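Local coordinates for protein sensor-type histidine kinase prrB (Mycobacterium tuberculosis, PDB 1YSR) that uses ATP, bound by the C-terminal domain described here, to phosphorylate a histidine as the membrane sensor of a two-component regulatory system, at residues D3-V8 / V41-G46; P34-I39 / A71-A76; T65-S70 / I80-N85; S87-G92 / G138-V143. One frame throughout, in Å; residues are numbered along the deposited sequence. Where two conformers were deposited one is given.

Contact 1: D3-V8 / V41-G46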
loop_
_atom_site.group_PDB
_atom_site.type_symbol
_atom_site.label_atom_id
_atom_site.label_comp_id
_atom_site.label_asym_id
_atom_site.label_seq_id
_atom_site.Cartn_x
_atom_site.Cartn_y
_atom_site.Cartn_z
ATOM N N ASP A 3 -15.101 0.242 -7.392
ATOM C CA ASP A 3 -14.106 -0.522 -6.564
ATOM C C ASP A 3 -13.540 0.264 -5.365
ATOM O O ASP A 3 -13.562 1.516 -5.368
ATOM C CB ASP A 3 -12.950 -1.007 -7.459
ATOM C CG ASP A 3 -13.061 -2.474 -7.802
ATOM O OD1 ASP A 3 -12.937 -2.820 -8.997
ATOM O OD2 ASP A 3 -13.277 -3.288 -6.860
ATOM N N ASP A 4 -13.064 -0.469 -4.344
ATOM C CA ASP A 4 -12.145 0.071 -3.321
ATOM C C ASP A 4 -10.677 -0.015 -3.816
ATOM O O ASP A 4 -9.703 0.058 -3.027
ATOM C CB ASP A 4 -12.291 -0.697 -1.998
ATOM C CG ASP A 4 -12.643 0.227 -0.805
ATOM O OD1 ASP A 4 -11.846 0.296 0.170
ATOM O OD2 ASP A 4 -13.714 0.890 -0.842
ATOM N N HIS A 5 -10.510 -0.184 -5.118
ATOM C CA HIS A 5 -9.163 -0.298 -5.684
ATOM C C HIS A 5 -8.573 1.086 -5.849
ATOM O O HIS A 5 -9.240 2.020 -6.300
ATOM C CB HIS A 5 -9.174 -1.026 -7.022
ATOM C CG HIS A 5 -9.412 -2.509 -6.917
ATOM N ND1 HIS A 5 -8.909 -3.409 -7.833
ATOM C CD2 HIS A 5 -10.076 -3.248 -5.995
ATOM C CE1 HIS A 5 -9.244 -4.635 -7.474
ATOM N NE2 HIS A 5 -9.967 -4.565 -6.372
ATOM N N VAL A 6 -7.301 1.219 -5.514
ATOM C CA VAL A 6 -6.634 2.543 -5.532
ATOM C C VAL A 6 -5.241 2.342 -6.119
ATOM O O VAL A 6 -4.820 1.192 -6.312
ATOM C CB VAL A 6 -6.480 3.120 -4.135
ATOM C CG1 VAL A 6 -7.890 3.316 -3.488
ATOM C CG2 VAL A 6 -5.600 2.231 -3.259
ATOM N N PRO A 7 -4.535 3.441 -6.422
ATOM C CA PRO A 7 -3.184 3.344 -6.956
ATOM C C PRO A 7 -2.312 2.619 -5.949
ATOM O O PRO A 7 -2.389 2.907 -4.764
ATOM C CB PRO A 7 -2.760 4.834 -7.079
ATOM C CG PRO A 7 -4.060 5.557 -7.331
ATOM C CD PRO A 7 -4.936 4.861 -6.279
ATOM N N VAL A 8 -1.517 1.664 -6.410
ATOM C CA VAL A 8 -0.577 0.940 -5.561
ATOM C C VAL A 8 0.774 0.908 -6.225
ATOM O O VAL A 8 0.911 0.421 -7.307
ATOM C CB VAL A 8 -1.010 -0.533 -5.343
ATOM C CG1 VAL A 8 -0.088 -1.128 -4.332
ATOM C CG2 VAL A 8 -2.434 -0.618 -4.785
ATOM N N VAL A 41 -3.551 -0.379 -10.219
ATOM C CA VAL A 41 -4.681 -0.057 -9.410
ATOM C C VAL A 41 -5.116 -1.369 -8.794
ATOM O O VAL A 41 -5.230 -2.396 -9.495
ATOM C CB VAL A 41 -5.796 0.584 -10.276
ATOM C CG1 VAL A 41 -7.119 0.642 -9.522
ATOM C CG2 VAL A 41 -5.330 2.029 -10.686
ATOM N N GLY A 42 -5.293 -1.361 -7.490
ATOM C CA GLY A 42 -5.430 -2.607 -6.772
ATOM C C GLY A 42 -5.758 -2.369 -5.321
ATOM O O GLY A 42 -6.084 -1.236 -4.906
ATOM N N LEU A 43 -5.669 -3.454 -4.545
ATOM C CA LEU A 43 -6.059 -3.399 -3.140
ATOM C C LEU A 43 -4.770 -3.568 -2.360
ATOM O O LEU A 43 -4.261 -4.701 -2.278
ATOM C CB LEU A 43 -7.003 -4.565 -2.795
ATOM C CG LEU A 43 -8.268 -4.731 -3.683
ATOM C CD1 LEU A 43 -8.809 -6.197 -3.815
ATOM C CD2 LEU A 43 -9.380 -3.769 -3.224
ATOM N N PRO A 44 -4.234 -2.472 -1.778
ATOM C CA PRO A 44 -2.919 -2.616 -1.180
ATOM C C PRO A 44 -2.860 -3.597 0.001
ATOM O O PRO A 44 -1.833 -4.265 0.143
ATOM C CB PRO A 44 -2.517 -1.188 -0.765
ATOM C CG PRO A 44 -3.802 -0.423 -0.653
ATOM C CD PRO A 44 -4.790 -1.095 -1.631
ATOM N N ALA A 45 -3.926 -3.718 0.801
ATOM C CA ALA A 45 -3.866 -4.668 1.920
ATOM C C ALA A 45 -3.823 -6.128 1.370
ATOM O O ALA A 45 -3.046 -6.938 1.825
ATOM C CB ALA A 45 -5.060 -4.508 2.856
ATOM N N GLY A 46 -4.603 -6.387 0.334
ATOM C CA GLY A 46 -4.703 -7.760 -0.224
ATOM C C GLY A 46 -3.390 -8.093 -0.931
ATOM O O GLY A 46 -2.886 -9.207 -0.792
#

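Contact 2: P34-I39 / A71-A76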
loop_
_atom_site.group_PDB
_atom_site.type_symbol
_atom_site.label_atom_id
_atom_site.label_comp_id
_atom_site.label_asym_id
_atom_site.label_seq_id
_atom_site.Cartn_x
_atom_site.Cartn_y
_atom_site.Cartn_z
ATOM N N PRO A 34 16.705 -4.998 -7.681
ATOM C CA PRO A 34 16.536 -3.749 -8.424
ATOM C C PRO A 34 15.395 -3.847 -9.433
ATOM O O PRO A 34 15.421 -4.750 -10.283
ATOM C CB PRO A 34 17.891 -3.622 -9.174
ATOM C CG PRO A 34 18.855 -4.136 -8.218
ATOM C CD PRO A 34 18.136 -5.383 -7.624
ATOM N N SER A 35 14.385 -2.977 -9.308
ATOM C CA SER A 35 13.177 -3.091 -10.136
ATOM C C SER A 35 12.681 -1.695 -10.526
ATOM O O SER A 35 12.771 -0.796 -9.734
ATOM C CB SER A 35 12.025 -3.766 -9.361
ATOM O OG SER A 35 12.238 -5.135 -8.992
ATOM N N PRO A 36 12.066 -1.560 -11.717
ATOM C CA PRO A 36 11.496 -0.255 -12.029
ATOM C C PRO A 36 10.304 -0.079 -11.147
ATOM O O PRO A 36 9.718 -1.084 -10.696
ATOM C CB PRO A 36 11.008 -0.415 -13.456
ATOM C CG PRO A 36 10.724 -1.925 -13.608
ATOM C CD PRO A 36 11.823 -2.555 -12.773
ATOM N N THR A 37 9.932 1.177 -10.912
ATOM C CA THR A 37 8.695 1.489 -10.212
ATOM C C THR A 37 7.484 1.139 -11.034
ATOM O O THR A 37 7.351 1.587 -12.195
ATOM C CB THR A 37 8.667 2.970 -9.751
ATOM O OG1 THR A 37 9.617 3.136 -8.706
ATOM C CG2 THR A 37 7.322 3.327 -9.203
ATOM N N CYS A 38 6.611 0.293 -10.469
ATOM C CA CYS A 38 5.387 -0.076 -11.152
ATOM C C CYS A 38 4.160 0.304 -10.373
ATOM O O CYS A 38 3.950 -0.179 -9.265
ATOM C CB CYS A 38 5.313 -1.565 -11.480
ATOM S SG CYS A 38 3.746 -1.991 -12.300
ATOM N N ILE A 39 3.297 1.117 -10.976
ATOM C CA ILE A 39 2.037 1.446 -10.308
ATOM C C ILE A 39 0.906 0.657 -10.952
ATOM O O ILE A 39 0.796 0.671 -12.201
ATOM C CB ILE A 39 1.688 2.965 -10.403
ATOM C CG1 ILE A 39 2.931 3.853 -10.097
ATOM C CG2 ILE A 39 0.526 3.292 -9.459
ATOM C CD1 ILE A 39 3.447 3.676 -8.669
ATOM N N ALA A 71 9.737 -7.073 -9.382
ATOM C CA ALA A 71 8.630 -6.641 -10.235
ATOM C C ALA A 71 9.211 -6.214 -11.559
ATOM O O ALA A 71 10.191 -5.424 -11.613
ATOM C CB ALA A 71 7.879 -5.474 -9.583
ATOM N N VAL A 72 8.603 -6.756 -12.614
ATOM C CA VAL A 72 8.979 -6.491 -14.004
ATOM C C VAL A 72 7.728 -5.908 -14.673
ATOM O O VAL A 72 6.672 -6.559 -14.685
ATOM C CB VAL A 72 9.388 -7.819 -14.679
ATOM C CG1 VAL A 72 9.506 -7.677 -16.201
ATOM C CG2 VAL A 72 10.707 -8.334 -14.094
ATOM N N SER A 73 7.860 -4.718 -15.247
ATOM C CA SER A 73 6.760 -3.987 -15.906
ATOM C C SER A 73 6.713 -4.164 -17.407
ATOM O O SER A 73 7.755 -4.198 -18.072
ATOM C CB SER A 73 6.934 -2.478 -15.690
ATOM O OG SER A 73 7.190 -2.162 -14.342
ATOM N N SER A 74 5.505 -4.175 -17.938
ATOM C CA SER A 74 5.273 -4.258 -19.386
ATOM C C SER A 74 3.993 -3.508 -19.725
ATOM O O SER A 74 3.307 -2.989 -18.828
ATOM C CB SER A 74 5.186 -5.736 -19.827
ATOM O OG SER A 74 4.124 -6.403 -19.178
ATOM N N ARG A 75 3.672 -3.428 -21.016
ATOM C CA ARG A 75 2.454 -2.750 -21.411
ATOM C C ARG A 75 1.282 -3.486 -20.786
ATOM O O ARG A 75 0.308 -2.882 -20.475
ATOM C CB ARG A 75 2.326 -2.700 -22.940
ATOM C CG ARG A 75 3.429 -1.899 -23.671
ATOM C CD ARG A 75 3.488 -2.364 -25.177
ATOM N NE ARG A 75 4.311 -1.511 -26.056
ATOM C CZ ARG A 75 3.819 -0.705 -27.003
ATOM N NH1 ARG A 75 2.496 -0.619 -27.204
ATOM N NH2 ARG A 75 4.644 0.036 -27.739
ATOM N N ALA A 76 1.418 -4.801 -20.591
ATOM C CA ALA A 76 0.352 -5.690 -20.080
ATOM C C ALA A 76 0.090 -5.548 -18.577
ATOM O O ALA A 76 -0.992 -5.879 -18.081
ATOM C CB ALA A 76 0.700 -7.145 -20.416
HETATM O O HOH W 1 12.964 -6.368 -11.779
HETATM O O HOH W 2 7.551 0.441 -14.735
#

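Contact 3: T65-S70 / I80-N85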
loop_
_atom_site.group_PDB
_atom_site.type_symbol
_atom_site.label_atom_id
_atom_site.label_comp_id
_atom_site.label_asym_id
_atom_site.label_seq_id
_atom_site.Cartn_x
_atom_site.Cartn_y
_atom_site.Cartn_z
ATOM N N THR A 65 16.145 -19.716 3.371
ATOM C CA THR A 65 16.994 -18.746 4.089
ATOM C C THR A 65 17.288 -17.555 3.206
ATOM O O THR A 65 17.884 -16.566 3.662
ATOM C CB THR A 65 18.399 -19.377 4.458
ATOM O OG1 THR A 65 19.021 -19.799 3.243
ATOM C CG2 THR A 65 18.225 -20.578 5.313
ATOM N N LEU A 66 16.919 -17.642 1.915
ATOM C CA LEU A 66 17.097 -16.545 0.959
ATOM C C LEU A 66 15.789 -16.424 0.137
ATOM O O LEU A 66 15.240 -17.431 -0.377
ATOM C CB LEU A 66 18.313 -16.776 0.000
ATOM C CG LEU A 66 18.546 -15.828 -1.167
ATOM C CD1 LEU A 66 19.148 -14.540 -0.609
ATOM C CD2 LEU A 66 19.612 -16.491 -2.129
ATOM N N VAL A 67 15.291 -15.199 0.090
ATOM C CA VAL A 67 14.115 -14.803 -0.692
ATOM C C VAL A 67 14.402 -13.494 -1.428
ATOM O O VAL A 67 14.979 -12.554 -0.843
ATOM C CB VAL A 67 12.877 -14.585 0.240
ATOM C CG1 VAL A 67 11.711 -13.941 -0.551
ATOM C CG2 VAL A 67 12.470 -15.908 0.905
ATOM N N GLN A 68 14.009 -13.412 -2.691
ATOM C CA GLN A 68 14.141 -12.195 -3.465
ATOM C C GLN A 68 12.807 -11.897 -4.048
ATOM O O GLN A 68 12.185 -12.799 -4.692
ATOM C CB GLN A 68 15.113 -12.412 -4.644
ATOM C CG GLN A 68 16.559 -12.577 -4.136
ATOM C CD GLN A 68 17.544 -12.881 -5.274
ATOM O OE1 GLN A 68 17.150 -13.188 -6.418
ATOM N NE2 GLN A 68 18.814 -12.769 -4.964
ATOM N N LEU A 69 12.384 -10.650 -3.856
ATOM C CA LEU A 69 11.150 -10.128 -4.453
ATOM C C LEU A 69 11.548 -9.332 -5.700
ATOM O O LEU A 69 12.576 -8.629 -5.724
ATOM C CB LEU A 69 10.480 -9.177 -3.468
ATOM C CG LEU A 69 10.272 -9.779 -2.076
ATOM C CD1 LEU A 69 9.599 -8.775 -1.038
ATOM C CD2 LEU A 69 9.537 -11.184 -2.127
ATOM N N SER A 70 10.706 -9.377 -6.717
ATOM C CA SER A 70 10.939 -8.545 -7.902
ATOM C C SER A 70 9.652 -8.135 -8.578
ATOM O O SER A 70 8.650 -8.804 -8.427
ATOM C CB SER A 70 11.806 -9.248 -8.921
ATOM O OG SER A 70 11.296 -10.514 -9.308
ATOM N N ILE A 80 5.035 -9.928 -10.716
ATOM C CA ILE A 80 5.650 -9.898 -9.397
ATOM C C ILE A 80 6.165 -11.316 -9.141
ATOM O O ILE A 80 5.469 -12.287 -9.398
ATOM C CB ILE A 80 4.575 -9.591 -8.340
ATOM C CG1 ILE A 80 4.022 -8.164 -8.557
ATOM C CG2 ILE A 80 5.114 -9.768 -6.871
ATOM C CD1 ILE A 80 2.723 -7.883 -7.793
ATOM N N ALA A 81 7.379 -11.460 -8.641
ATOM C CA ALA A 81 7.875 -12.824 -8.339
ATOM C C ALA A 81 8.449 -12.896 -6.967
ATOM O O ALA A 81 9.100 -11.943 -6.532
ATOM C CB ALA A 81 8.975 -13.230 -9.390
ATOM N N ILE A 82 8.178 -13.996 -6.268
ATOM C CA ILE A 82 8.794 -14.219 -4.950
ATOM C C ILE A 82 9.610 -15.490 -5.154
ATOM O O ILE A 82 9.041 -16.590 -5.386
ATOM C CB ILE A 82 7.741 -14.411 -3.825
ATOM C CG1 ILE A 82 6.853 -13.134 -3.695
ATOM C CG2 ILE A 82 8.413 -14.657 -2.562
ATOM C CD1 ILE A 82 5.442 -13.262 -4.209
ATOM N N ASP A 83 10.921 -15.303 -5.289
ATOM C CA ASP A 83 11.868 -16.444 -5.501
ATOM C C ASP A 83 12.516 -16.898 -4.194
ATOM O O ASP A 83 12.871 -16.049 -3.389
ATOM C CB ASP A 83 13.001 -15.962 -6.448
ATOM C CG ASP A 83 12.616 -16.038 -7.881
ATOM O OD1 ASP A 83 12.760 -17.133 -8.453
ATOM O OD2 ASP A 83 12.198 -14.999 -8.443
ATOM N N ASP A 84 12.650 -18.204 -3.932
ATOM C CA ASP A 84 13.283 -18.626 -2.679
ATOM C C ASP A 84 14.288 -19.786 -2.947
ATOM O O ASP A 84 14.297 -20.373 -4.043
ATOM C CB ASP A 84 12.265 -18.988 -1.572
ATOM C CG ASP A 84 11.493 -20.270 -1.887
ATOM O OD1 ASP A 84 12.095 -21.366 -1.953
ATOM O OD2 ASP A 84 10.270 -20.205 -2.096
ATOM N N ASN A 85 15.118 -20.033 -1.948
ATOM C CA ASN A 85 16.194 -21.034 -2.045
ATOM C C ASN A 85 15.798 -22.258 -1.205
ATOM O O ASN A 85 16.640 -23.058 -0.795
ATOM C CB ASN A 85 17.543 -20.428 -1.560
ATOM C CG ASN A 85 17.614 -20.323 -0.040
ATOM O OD1 ASN A 85 16.584 -20.266 0.637
ATOM N ND2 ASN A 85 18.838 -20.347 0.520
HETATM O O HOH W 3 12.260 -12.581 -7.541
#

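Contact 4: S87-G92 / G138-V143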
loop_
_atom_site.group_PDB
_atom_site.type_symbol
_atom_site.label_atom_id
_atom_site.label_comp_id
_atom_site.label_asym_id
_atom_site.label_seq_id
_atom_site.Cartn_x
_atom_site.Cartn_y
_atom_site.Cartn_z
ATOM N N SER A 87 13.125 -25.775 -0.440
ATOM C CA SER A 87 12.786 -27.096 -0.984
ATOM C C SER A 87 12.074 -27.063 -2.327
ATOM O O SER A 87 12.202 -27.976 -3.170
ATOM C CB SER A 87 11.839 -27.813 0.011
ATOM O OG SER A 87 12.374 -27.925 1.298
ATOM N N GLY A 88 11.319 -26.006 -2.563
ATOM C CA GLY A 88 10.608 -25.958 -3.808
ATOM C C GLY A 88 9.280 -26.720 -3.724
ATOM O O GLY A 88 8.894 -27.276 -2.686
ATOM N N VAL A 89 8.560 -26.676 -4.832
ATOM C CA VAL A 89 7.282 -27.371 -4.935
ATOM C C VAL A 89 7.467 -28.230 -6.185
ATOM O O VAL A 89 7.696 -27.701 -7.267
ATOM C CB VAL A 89 6.098 -26.388 -5.193
ATOM C CG1 VAL A 89 4.782 -27.149 -5.442
ATOM C CG2 VAL A 89 5.932 -25.481 -3.996
ATOM N N PRO A 90 7.376 -29.555 -6.018
ATOM C CA PRO A 90 7.516 -30.376 -7.267
ATOM C C PRO A 90 6.507 -30.003 -8.381
ATOM O O PRO A 90 5.346 -29.644 -8.097
ATOM C CB PRO A 90 7.303 -31.817 -6.754
ATOM C CG PRO A 90 7.605 -31.812 -5.289
ATOM C CD PRO A 90 7.174 -30.381 -4.806
ATOM N N GLU A 91 6.921 -30.060 -9.635
ATOM C CA GLU A 91 6.035 -29.705 -10.772
ATOM C C GLU A 91 4.606 -30.279 -10.704
ATOM O O GLU A 91 3.621 -29.597 -11.063
ATOM C CB GLU A 91 6.677 -30.163 -12.077
ATOM C CG GLU A 91 6.122 -29.475 -13.313
ATOM C CD GLU A 91 6.753 -29.990 -14.608
ATOM O OE1 GLU A 91 7.520 -31.003 -14.555
ATOM O OE2 GLU A 91 6.473 -29.389 -15.685
ATOM N N GLY A 92 4.486 -31.531 -10.253
ATOM C CA GLY A 92 3.175 -32.183 -10.134
ATOM C C GLY A 92 2.311 -31.746 -8.975
ATOM O O GLY A 92 1.153 -32.207 -8.858
ATOM N N GLY A 138 16.822 -21.944 -6.468
ATOM C CA GLY A 138 16.785 -23.338 -6.005
ATOM C C GLY A 138 15.426 -23.879 -5.517
ATOM O O GLY A 138 15.147 -25.081 -5.606
ATOM N N GLY A 139 14.588 -22.981 -5.010
ATOM C CA GLY A 139 13.347 -23.339 -4.391
ATOM C C GLY A 139 12.178 -22.997 -5.295
ATOM O O GLY A 139 12.180 -23.319 -6.462
ATOM N N ALA A 140 11.151 -22.377 -4.714
ATOM C CA ALA A 140 9.972 -22.015 -5.479
ATOM C C ALA A 140 10.117 -20.597 -6.037
ATOM O O ALA A 140 10.792 -19.760 -5.429
ATOM C CB ALA A 140 8.775 -22.099 -4.564
ATOM N N ARG A 141 9.466 -20.341 -7.176
ATOM C CA ARG A 141 9.284 -19.024 -7.687
ATOM C C ARG A 141 7.753 -18.874 -7.835
ATOM O O ARG A 141 7.110 -19.594 -8.649
ATOM C CB ARG A 141 9.966 -18.922 -9.047
ATOM C CG ARG A 141 9.731 -17.630 -9.781
ATOM C CD ARG A 141 10.804 -17.470 -10.884
ATOM N NE ARG A 141 10.263 -16.683 -11.963
ATOM C CZ ARG A 141 10.422 -15.380 -12.061
ATOM N NH1 ARG A 141 11.140 -14.748 -11.157
ATOM N NH2 ARG A 141 9.882 -14.723 -13.079
ATOM N N LEU A 142 7.161 -18.007 -7.018
ATOM C CA LEU A 142 5.739 -17.742 -7.151
ATOM C C LEU A 142 5.575 -16.469 -7.943
ATOM O O LEU A 142 6.135 -15.428 -7.571
ATOM C CB LEU A 142 5.105 -17.569 -5.767
ATOM C CG LEU A 142 3.638 -17.119 -5.591
ATOM C CD1 LEU A 142 2.715 -17.888 -6.364
ATOM C CD2 LEU A 142 3.332 -17.315 -4.148
ATOM N N VAL A 143 4.789 -16.538 -9.018
ATOM C CA VAL A 143 4.682 -15.456 -9.926
ATOM C C VAL A 143 3.252 -14.981 -9.975
ATOM O O VAL A 143 2.338 -15.762 -10.215
ATOM C CB VAL A 143 5.113 -15.801 -11.380
ATOM C CG1 VAL A 143 5.161 -14.512 -12.158
ATOM C CG2 VAL A 143 6.481 -16.413 -11.425
HETATM O O HOH W 4 10.087 -25.365 -7.043
#

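Contact 1: D3-V8 / V41-G46
V41 meets H5 and P7 where the chain's N-terminal strand 6-9 pairs with strand 39-42 in a small antiparallel sheet. Its CG1 lies 3.6 Å from H5 CB, placed there by a first torsion (167°) that sets CG1 opposite the backbone N. V41 and P7 form a non-hydrogen-bonded pair with their side chains on one face. A proline suits that place because it gives up an N-H that the pairing does not use, and a branched valine suits the extended backbone.

G42 supplies the hydrogen-bonded pair with V6. V6 N donates to G42 O at 2.8 Å and G42 N returns a bond to V6 O at 2.9 Å, the first nearly straight at 169°. G42 C lies over one face of the H5 imidazole, while V8 CG2 reaches to 3.7 Å from G42 O.

L43 occupies the N-cap position of helix 44-61, and its N bonds to H126.

P44 opens the helix, a position where the missing N-H costs nothing. Its CD packs 3.8 Å from V6 CG2 and 4.0 Å from V8 CG2.

The chemistry is thus divided. Two reciprocal backbone bonds set the register, and V6 and V8 bring apolar carbon against P44 at the start of the helix. H126 adds a link from outside: its ring meets that of H5 at about 30° while its NE2 bonds to L43 N, so that one imidazole serves both segments at this junction.

Contact 2: P34-I39 / A71-A76
This is a loop-to-strand contact: S35, P36 and C38, in the loop between strands 29-32 and 39-42, lean on A71 and S73 near the end of strand 66-74. Strand 29-32 runs parallel to 66-74 in the main sheet, and the loop leaves that sheet without pairing here as a regular strand.

One direct hydrogen bond joins the segments. A71 N donates a hydrogen bond to S35 OG over 3.2 Å at a fairly straight 165°. The same hydroxyl is bonded to V33 O, so serine suits the place by accepting from one backbone and donating to another. P36 follows, its CD 3.5 Å from A71 O.

Farther along, S73 reaches into the loop. With OG set opposite its carbonyl carbon (chi1 -48°), the oxygen comes within 3.6 Å of P36 CG and 3.5 Å of C38 CB. A small hydroxyl fits between these carbons and keeps polar company through a water, which lies 2.7 Å from S73 OG and donates to T37 O at 2.8 Å. A second water donates to A71 O at 2.9 Å and, weakly, to P34 O.

Behind the loop, T11 OG1 bonds to both P36 O and C38 N, tying it to helix 10-24. On the outer side, P36 packs on R23 of the second subunit.

The polar links therefore run through serine hydroxyls and water in place of paired strands. Such bridges satisfy backbone groups of the strand and the loop while letting the loop turn aside from the sheet.

Contact 3: T65-S70 / I80-N85
L69 and I82 pack side by side in the antiparallel beta hairpin formed by strands 66-74 and 77-84, within the mixed sheet of this alpha/beta ATPase domain of the histidine kinase, gyrase B and Hsp90 family. On their face the fit is close. I82 CG1 lies 3.7 Å from L69 CD2, and I82 CG2, turned opposite the backbone N, lies 3.9 Å from V67 CG1. Branched aliphatic residues suit this side because helices lie on it: I82 rests on A54 and L69 on A18.

The other face, bearing Q68, S70, A81 and D83, is more polar and holds a water 2.6 Å from D83 OD2 and 2.9 Å from S70 OG. Q68 is partly exposed, whereas the D83 carboxylate is buried and held by S135 OG and a salt bridge to R141. Backbone pairs Q68-D83 and S70-A81 bind the strands between these two faces.

At the open end N85 adds its side-chain amide to a backbone bond from its N to L66 O. ND2 donates to T65 OG1 at 2.8 Å, while OD1 takes T65 N at 2.8 Å in the carbonyl plane, on a lone pair, and L66 N at 2.9 Å from above that plane.

Contact 4: S87-G92 / G138-V143
The flat group at the centre is the peptide between G139 and A140, where G88 CA sits over one face, 3.7 Å from both G139 C and A140 N. A water lies above the same side and donates to G139 O at 3.0 Å. At the edge of this peptide, A140 N bonds to the carboxylate oxygen OD1 of D84.

The approach is close because G88 and G139 both lack a side chain: their CA atoms are only 3.8 Å apart. G88 also has a positive phi of 84°, a conformation that glycine adopts readily. No direct hydrogen bond crosses between the two segments. Instead the water accepts from V89 N at 3.0 Å, so that it links the loop to G139, just before strand 140-147.

V89 CG2 comes within 4.5 Å of A140 CB, a loose apolar contact. A small alanine leaves G88 able to pass close by. Residues D84 to G88 read D-x-G-x-G, the pattern of the G1 box that in this ATPase family belongs to the nucleotide site; the contact therefore probably helps to shape the rim of that site.

In the fold, strand 140-147 lies between strands 77-84 and 129-134. V89 packs on V97 of helix 94-98 and on L132, which A140 also touches, while S87 is held back towards G62, just beyond helix 44-61.

Contacts 2, 3 and 4 all reach the five-stranded sheet, whereas contact 1 belongs to the separate two-stranded sheet. Contacts 3 and 4 are the closest, their centres 11 Å apart, and two probable hydrogen bonds join them: D84 O to G139 N and I82 N to L142 O, each 2.8 Å. Contact 2 continues strand 66-74 beyond contact 3, with S35 OG 3.8 Å from S70 CA, and touches contact 1 through V8 O and I39 CG2 at 3.6 Å. The G1-like sequence spans contacts 3 and 4, at the probable nucleotide end; centre to centre, contact 3 is about 23 Å and contact 4 about 28 Å from contact 1. Contacts 1 and 2 both meet the second subunit.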